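Autophagy-related protein 9 (Schizosaccharomyces pombe, PDB 7D0I) scrambles phospholipids between the two leaflets of the membrane as a homotrimer with a central pore, supplying and redistributing lipid for the growing autophagosome. Local coordinates at residues A[502-516]-A[542-556]. The protein carries 1 engineered substitution. Residues are numbered along the deposited sequence; the frame is centred on the assembly and turned at random.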
loop_
_atom_site.group_PDB
_atom_site.type_symbol
_atom_site.label_atom_id
_atom_site.label_comp_id
_atom_site.label_asym_id
_atom_site.label_seq_id
_atom_site.Cartn_x
_atom_site.Cartn_y
_atom_site.Cartn_z
ATOM N N PHE A 502 24.040 19.969 -38.893
ATOM C CA PHE A 502 23.142 19.437 -39.907
ATOM C C PHE A 502 21.854 20.237 -39.987
ATOM O O PHE A 502 21.272 20.353 -41.068
ATOM C CB PHE A 502 22.866 17.963 -39.646
ATOM C CG PHE A 502 23.969 17.066 -40.110
ATOM C CD1 PHE A 502 24.245 16.937 -41.458
ATOM C CD2 PHE A 502 24.742 16.368 -39.206
ATOM C CE1 PHE A 502 25.262 16.128 -41.895
ATOM C CE2 PHE A 502 25.760 15.554 -39.639
ATOM C CZ PHE A 502 26.021 15.433 -40.983
ATOM N N LYS A 503 21.407 20.816 -38.871
ATOM C CA LYS A 503 20.275 21.735 -38.924
ATOM C C LYS A 503 20.600 22.939 -39.795
ATOM O O LYS A 503 19.783 23.359 -40.623
ATOM C CB LYS A 503 19.906 22.177 -37.507
ATOM C CG LYS A 503 18.476 22.637 -37.337
ATOM C CD LYS A 503 18.293 23.381 -36.021
ATOM C CE LYS A 503 18.678 22.527 -34.826
ATOM N NZ LYS A 503 18.708 23.322 -33.564
ATOM N N TYR A 504 21.805 23.488 -39.640
ATOM C CA TYR A 504 22.221 24.619 -40.463
ATOM C C TYR A 504 22.276 24.245 -41.940
ATOM O O TYR A 504 21.819 25.005 -42.806
ATOM C CB TYR A 504 23.577 25.124 -39.990
ATOM C CG TYR A 504 24.136 26.237 -40.828
ATOM C CD1 TYR A 504 23.365 27.334 -41.158
ATOM C CD2 TYR A 504 25.444 26.201 -41.272
ATOM C CE1 TYR A 504 23.873 28.357 -41.917
ATOM C CE2 TYR A 504 25.962 27.221 -42.030
ATOM C CZ TYR A 504 25.171 28.297 -42.350
ATOM O OH TYR A 504 25.679 29.320 -43.108
ATOM N N ILE A 505 22.854 23.086 -42.247
ATOM C CA ILE A 505 22.974 22.666 -43.640
ATOM C C ILE A 505 21.601 22.437 -44.248
ATOM O O ILE A 505 21.338 22.818 -45.397
ATOM C CB ILE A 505 23.858 21.412 -43.745
ATOM C CG1 ILE A 505 25.294 21.756 -43.367
ATOM C CG2 ILE A 505 23.808 20.841 -45.140
ATOM C CD1 ILE A 505 26.226 20.591 -43.447
ATOM N N SER A 506 20.702 21.804 -43.496
ATOM C CA SER A 506 19.336 21.626 -43.965
ATOM C C SER A 506 18.664 22.966 -44.216
ATOM O O SER A 506 17.904 23.112 -45.175
ATOM C CB SER A 506 18.536 20.812 -42.953
ATOM O OG SER A 506 17.152 20.907 -43.223
ATOM N N PHE A 507 18.945 23.963 -43.375
ATOM C CA PHE A 507 18.366 25.285 -43.588
ATOM C C PHE A 507 18.864 25.902 -44.888
ATOM O O PHE A 507 18.080 26.458 -45.668
ATOM C CB PHE A 507 18.687 26.194 -42.405
ATOM C CG PHE A 507 18.324 27.627 -42.633
ATOM C CD1 PHE A 507 17.001 28.015 -42.708
ATOM C CD2 PHE A 507 19.303 28.588 -42.770
ATOM C CE1 PHE A 507 16.664 29.326 -42.918
ATOM C CE2 PHE A 507 18.969 29.902 -42.981
ATOM C CZ PHE A 507 17.649 30.269 -43.055
ATOM N N ILE A 508 20.172 25.816 -45.134
ATOM C CA ILE A 508 20.735 26.361 -46.369
ATOM C C ILE A 508 20.101 25.697 -47.584
ATOM O O ILE A 508 19.616 26.368 -48.507
ATOM C CB ILE A 508 22.262 26.189 -46.388
ATOM C CG1 ILE A 508 22.928 27.129 -45.390
ATOM C CG2 ILE A 508 22.798 26.436 -47.777
ATOM C CD1 ILE A 508 24.430 27.066 -45.437
ATOM N N LEU A 509 20.113 24.365 -47.607
ATOM C CA LEU A 509 19.574 23.645 -48.753
ATOM C C LEU A 509 18.084 23.893 -48.917
ATOM O O LEU A 509 17.584 23.934 -50.044
ATOM C CB LEU A 509 19.858 22.154 -48.617
ATOM C CG LEU A 509 21.324 21.801 -48.366
ATOM C CD1 LEU A 509 21.476 20.316 -48.135
ATOM C CD2 LEU A 509 22.205 22.261 -49.509
ATOM N N GLY A 510 17.358 24.085 -47.814
ATOM C CA GLY A 510 15.945 24.393 -47.919
ATOM C C GLY A 510 15.697 25.768 -48.499
ATOM O O GLY A 510 14.745 25.965 -49.253
ATOM N N SER A 511 16.549 26.735 -48.164
ATOM C CA SER A 511 16.436 28.050 -48.786
ATOM C C SER A 511 16.678 27.961 -50.289
ATOM O O SER A 511 15.916 28.521 -51.095
ATOM C CB SER A 511 17.421 29.017 -48.136
ATOM O OG SER A 511 18.730 28.482 -48.160
ATOM N N PHE A 512 17.742 27.257 -50.685
ATOM C CA PHE A 512 18.013 27.061 -52.109
ATOM C C PHE A 512 16.829 26.404 -52.805
ATOM O O PHE A 512 16.393 26.851 -53.873
ATOM C CB PHE A 512 19.271 26.217 -52.302
ATOM C CG PHE A 512 20.544 26.943 -52.008
ATOM C CD1 PHE A 512 20.610 28.317 -52.094
ATOM C CD2 PHE A 512 21.681 26.246 -51.648
ATOM C CE1 PHE A 512 21.786 28.980 -51.822
ATOM C CE2 PHE A 512 22.855 26.902 -51.376
ATOM C CZ PHE A 512 22.909 28.271 -51.463
ATOM N N THR A 513 16.299 25.334 -52.213
ATOM C CA THR A 513 15.196 24.608 -52.830
ATOM C C THR A 513 13.944 25.467 -52.910
ATOM O O THR A 513 13.195 25.389 -53.889
ATOM C CB THR A 513 14.925 23.322 -52.048
ATOM O OG1 THR A 513 16.026 22.423 -52.215
ATOM C CG2 THR A 513 13.654 22.650 -52.529
ATOM N N ALA A 514 13.697 26.288 -51.892
ATOM C CA ALA A 514 12.548 27.187 -51.933
ATOM C C ALA A 514 12.669 28.157 -53.098
ATOM O O ALA A 514 11.710 28.365 -53.849
ATOM C CB ALA A 514 12.428 27.940 -50.610
ATOM N N ILE A 515 13.852 28.751 -53.268
ATOM C CA ILE A 515 14.052 29.660 -54.395
ATOM C C ILE A 515 13.859 28.927 -55.718
ATOM O O ILE A 515 13.200 29.434 -56.635
ATOM C CB ILE A 515 15.435 30.326 -54.312
ATOM C CG1 ILE A 515 15.346 31.596 -53.475
ATOM C CG2 ILE A 515 15.958 30.654 -55.695
ATOM C CD1 ILE A 515 14.455 32.647 -54.079
ATOM N N LEU A 516 14.412 27.718 -55.831
ATOM C CA LEU A 516 14.319 26.994 -57.095
ATOM C C LEU A 516 12.880 26.628 -57.427
ATOM O O LEU A 516 12.449 26.771 -58.575
ATOM C CB LEU A 516 15.197 25.742 -57.058
ATOM C CG LEU A 516 16.701 25.995 -56.961
ATOM C CD1 LEU A 516 17.480 24.702 -57.136
ATOM C CD2 LEU A 516 17.138 27.034 -57.976
ATOM N N LEU A 542 17.680 20.294 -57.900
ATOM C CA LEU A 542 16.523 20.088 -57.037
ATOM C C LEU A 542 16.510 18.673 -56.474
ATOM O O LEU A 542 16.259 18.475 -55.280
ATOM C CB LEU A 542 15.236 20.374 -57.810
ATOM C CG LEU A 542 14.021 20.762 -56.971
ATOM C CD1 LEU A 542 14.287 22.069 -56.259
ATOM C CD2 LEU A 542 12.787 20.874 -57.839
ATOM N N GLY A 543 16.795 17.678 -57.313
ATOM C CA GLY A 543 16.853 16.309 -56.828
ATOM C C GLY A 543 17.984 16.084 -55.843
ATOM O O GLY A 543 17.803 15.418 -54.817
ATOM N N LEU A 544 19.164 16.637 -56.133
ATOM C CA LEU A 544 20.293 16.492 -55.222
ATOM C C LEU A 544 19.996 17.130 -53.871
ATOM O O LEU A 544 20.306 16.555 -52.818
ATOM C CB LEU A 544 21.543 17.112 -55.839
ATOM C CG LEU A 544 22.783 17.148 -54.946
ATOM C CD1 LEU A 544 23.221 15.741 -54.587
ATOM C CD2 LEU A 544 23.907 17.910 -55.625
ATOM N N PHE A 545 19.389 18.316 -53.878
ATOM C CA PHE A 545 19.072 18.987 -52.626
ATOM C C PHE A 545 17.980 18.252 -51.867
ATOM O O PHE A 545 18.032 18.164 -50.640
ATOM C CB PHE A 545 18.667 20.435 -52.894
ATOM C CG PHE A 545 19.811 21.306 -53.304
ATOM C CD1 PHE A 545 21.109 20.960 -52.980
ATOM C CD2 PHE A 545 19.594 22.471 -54.012
ATOM C CE1 PHE A 545 22.165 21.755 -53.354
ATOM C CE2 PHE A 545 20.648 23.270 -54.389
ATOM C CZ PHE A 545 21.935 22.914 -54.060
ATOM N N GLY A 546 16.983 17.717 -52.573
ATOM C CA GLY A 546 15.997 16.885 -51.906
ATOM C C GLY A 546 16.628 15.683 -51.232
ATOM O O GLY A 546 16.286 15.343 -50.097
ATOM N N SER A 547 17.577 15.040 -51.915
ATOM C CA SER A 547 18.265 13.895 -51.327
ATOM C C SER A 547 19.050 14.305 -50.086
ATOM O O SER A 547 18.988 13.636 -49.047
ATOM C CB SER A 547 19.191 13.257 -52.362
ATOM O OG SER A 547 18.470 12.894 -53.527
ATOM N N LEU A 548 19.799 15.404 -50.176
ATOM C CA LEU A 548 20.608 15.839 -49.042
ATOM C C LEU A 548 19.737 16.253 -47.861
ATOM O O LEU A 548 20.081 15.987 -46.702
ATOM C CB LEU A 548 21.526 16.980 -49.461
ATOM C CG LEU A 548 22.711 16.588 -50.343
ATOM C CD1 LEU A 548 23.418 17.822 -50.858
ATOM C CD2 LEU A 548 23.674 15.715 -49.564
ATOM N N ILE A 549 18.597 16.891 -48.129
ATOM C CA ILE A 549 17.705 17.296 -47.050
ATOM C C ILE A 549 17.057 16.076 -46.409
ATOM O O ILE A 549 16.879 16.024 -45.187
ATOM C CB ILE A 549 16.659 18.291 -47.574
ATOM C CG1 ILE A 549 17.329 19.615 -47.934
ATOM C CG2 ILE A 549 15.583 18.527 -46.547
ATOM C CD1 ILE A 549 16.383 20.638 -48.503
ATOM N N ALA A 550 16.693 15.076 -47.215
ATOM C CA ALA A 550 16.181 13.835 -46.648
ATOM C C ALA A 550 17.235 13.139 -45.802
ATOM O O ALA A 550 16.903 12.503 -44.796
ATOM C CB ALA A 550 15.694 12.908 -47.757
ATOM N N VAL A 551 18.504 13.239 -46.197
ATOM C CA VAL A 551 19.583 12.694 -45.377
ATOM C C VAL A 551 19.665 13.439 -44.052
ATOM O O VAL A 551 19.788 12.835 -42.981
ATOM C CB VAL A 551 20.917 12.753 -46.137
ATOM C CG1 VAL A 551 22.080 12.563 -45.182
ATOM C CG2 VAL A 551 20.949 11.706 -47.229
ATOM N N SER A 552 19.594 14.772 -44.109
ATOM C CA SER A 552 19.784 15.578 -42.908
ATOM C C SER A 552 18.640 15.394 -41.920
ATOM O O SER A 552 18.867 15.345 -40.708
ATOM C CB SER A 552 19.932 17.050 -43.284
ATOM O OG SER A 552 21.078 17.249 -44.090
ATOM N N ARG A 553 17.404 15.291 -42.413
ATOM C CA ARG A 553 16.265 15.132 -41.516
ATOM C C ARG A 553 16.355 13.868 -40.676
ATOM O O ARG A 553 15.716 13.792 -39.621
ATOM C CB ARG A 553 14.956 15.112 -42.301
ATOM C CG ARG A 553 14.615 16.402 -43.006
ATOM C CD ARG A 553 13.265 16.281 -43.690
ATOM N NE ARG A 553 13.122 17.223 -44.794
ATOM C CZ ARG A 553 12.053 17.291 -45.578
ATOM N NH1 ARG A 553 11.029 16.475 -45.379
ATOM N NH2 ARG A 553 12.010 18.177 -46.563
ATOM N N SER A 554 17.114 12.870 -41.119
ATOM C CA SER A 554 17.218 11.635 -40.355
ATOM C C SER A 554 18.109 11.797 -39.132
ATOM O O SER A 554 17.862 11.168 -38.099
ATOM C CB SER A 554 17.746 10.514 -41.245
ATOM O OG SER A 554 18.951 10.908 -41.876
ATOM N N ILE A 555 19.145 12.630 -39.228
ATOM C CA ILE A 555 20.038 12.831 -38.096
ATOM C C ILE A 555 19.377 13.705 -37.041
ATOM O O ILE A 555 19.423 13.403 -35.844
ATOM C CB ILE A 555 21.370 13.438 -38.568
ATOM C CG1 ILE A 555 22.068 12.481 -39.533
ATOM C CG2 ILE A 555 22.251 13.764 -37.378
ATOM C CD1 ILE A 555 23.364 13.016 -40.087
ATOM N N ILE A 556 18.754 14.797 -37.468
ATOM C CA ILE A 556 18.120 15.757 -36.570
ATOM C C ILE A 556 16.984 15.078 -35.821
ATOM O O ILE A 556 15.992 14.667 -36.439
ATOM C CB ILE A 556 17.608 16.977 -37.345
ATOM C CG1 ILE A 556 18.755 17.655 -38.080
ATOM C CG2 ILE A 556 16.947 17.955 -36.414
ATOM C CD1 ILE A 556 18.288 18.708 -39.028
#
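Leu-542 opens the contact by laying CD1 against both CG2 of Thr-513 and CB of Leu-516, near the end, inferred to face the lumen, of an antiparallel transmembrane helical hairpin. The pair illustrates how membrane helices, here 496-520 and 538-555, can associate through knobs-into-holes packing; no hydrogen bond joins segments 502-516 and 542-556, whose axes approach to 9.3 Å at a crossing angle of -151°. One turn on, the Phe-545 ring is a knob among Leu-509, Phe-512, Thr-513 and Leu-516. CD2 of Leu-509 lies 3.9 Å from CD1 of Phe-545, Leu-516 CD1 reaches the ring edge, and the Phe-512 ring runs nearly parallel to it but slid aside, centroids 5.9 Å apart. Phe-512 also meets Phe-219 of a neighbouring subunit; Phe-507 and Ser-511, on the far side of their helix, pack on that subunit too, so this face of helix 496-520 is packed against another copy of the protein. Leu-548 adds its CB, 3.6 Å from Leu-509 CD1. Ile-549 is the second knob, set among Ser-506, Leu-509, Gly-510 and Thr-513. Its CG1 lies beside the backbone N (chi1 -69°) and its chain is extended, which carries CD1 to within 3.6 Å of Gly-510 N, a residue with no side chain. At Ser-552 the helices meet through small residues, Ser-552 CB lying 4.0 Å from Ser-506 CB. Ser-552 OG bonds back to Leu-548 O, a carbonyl that also takes the Ser-552 N-H from the opposite face of its plane. Toward the probable cytoplasmic end Ile-555 makes a CH-pi contact, CD1 sitting over one face of the Phe-502 ring, 3.6 Å from the centroid and 16° off the ring normal. Ile-556 then extends CD1 to 3.6 Å from Lys-503 CA.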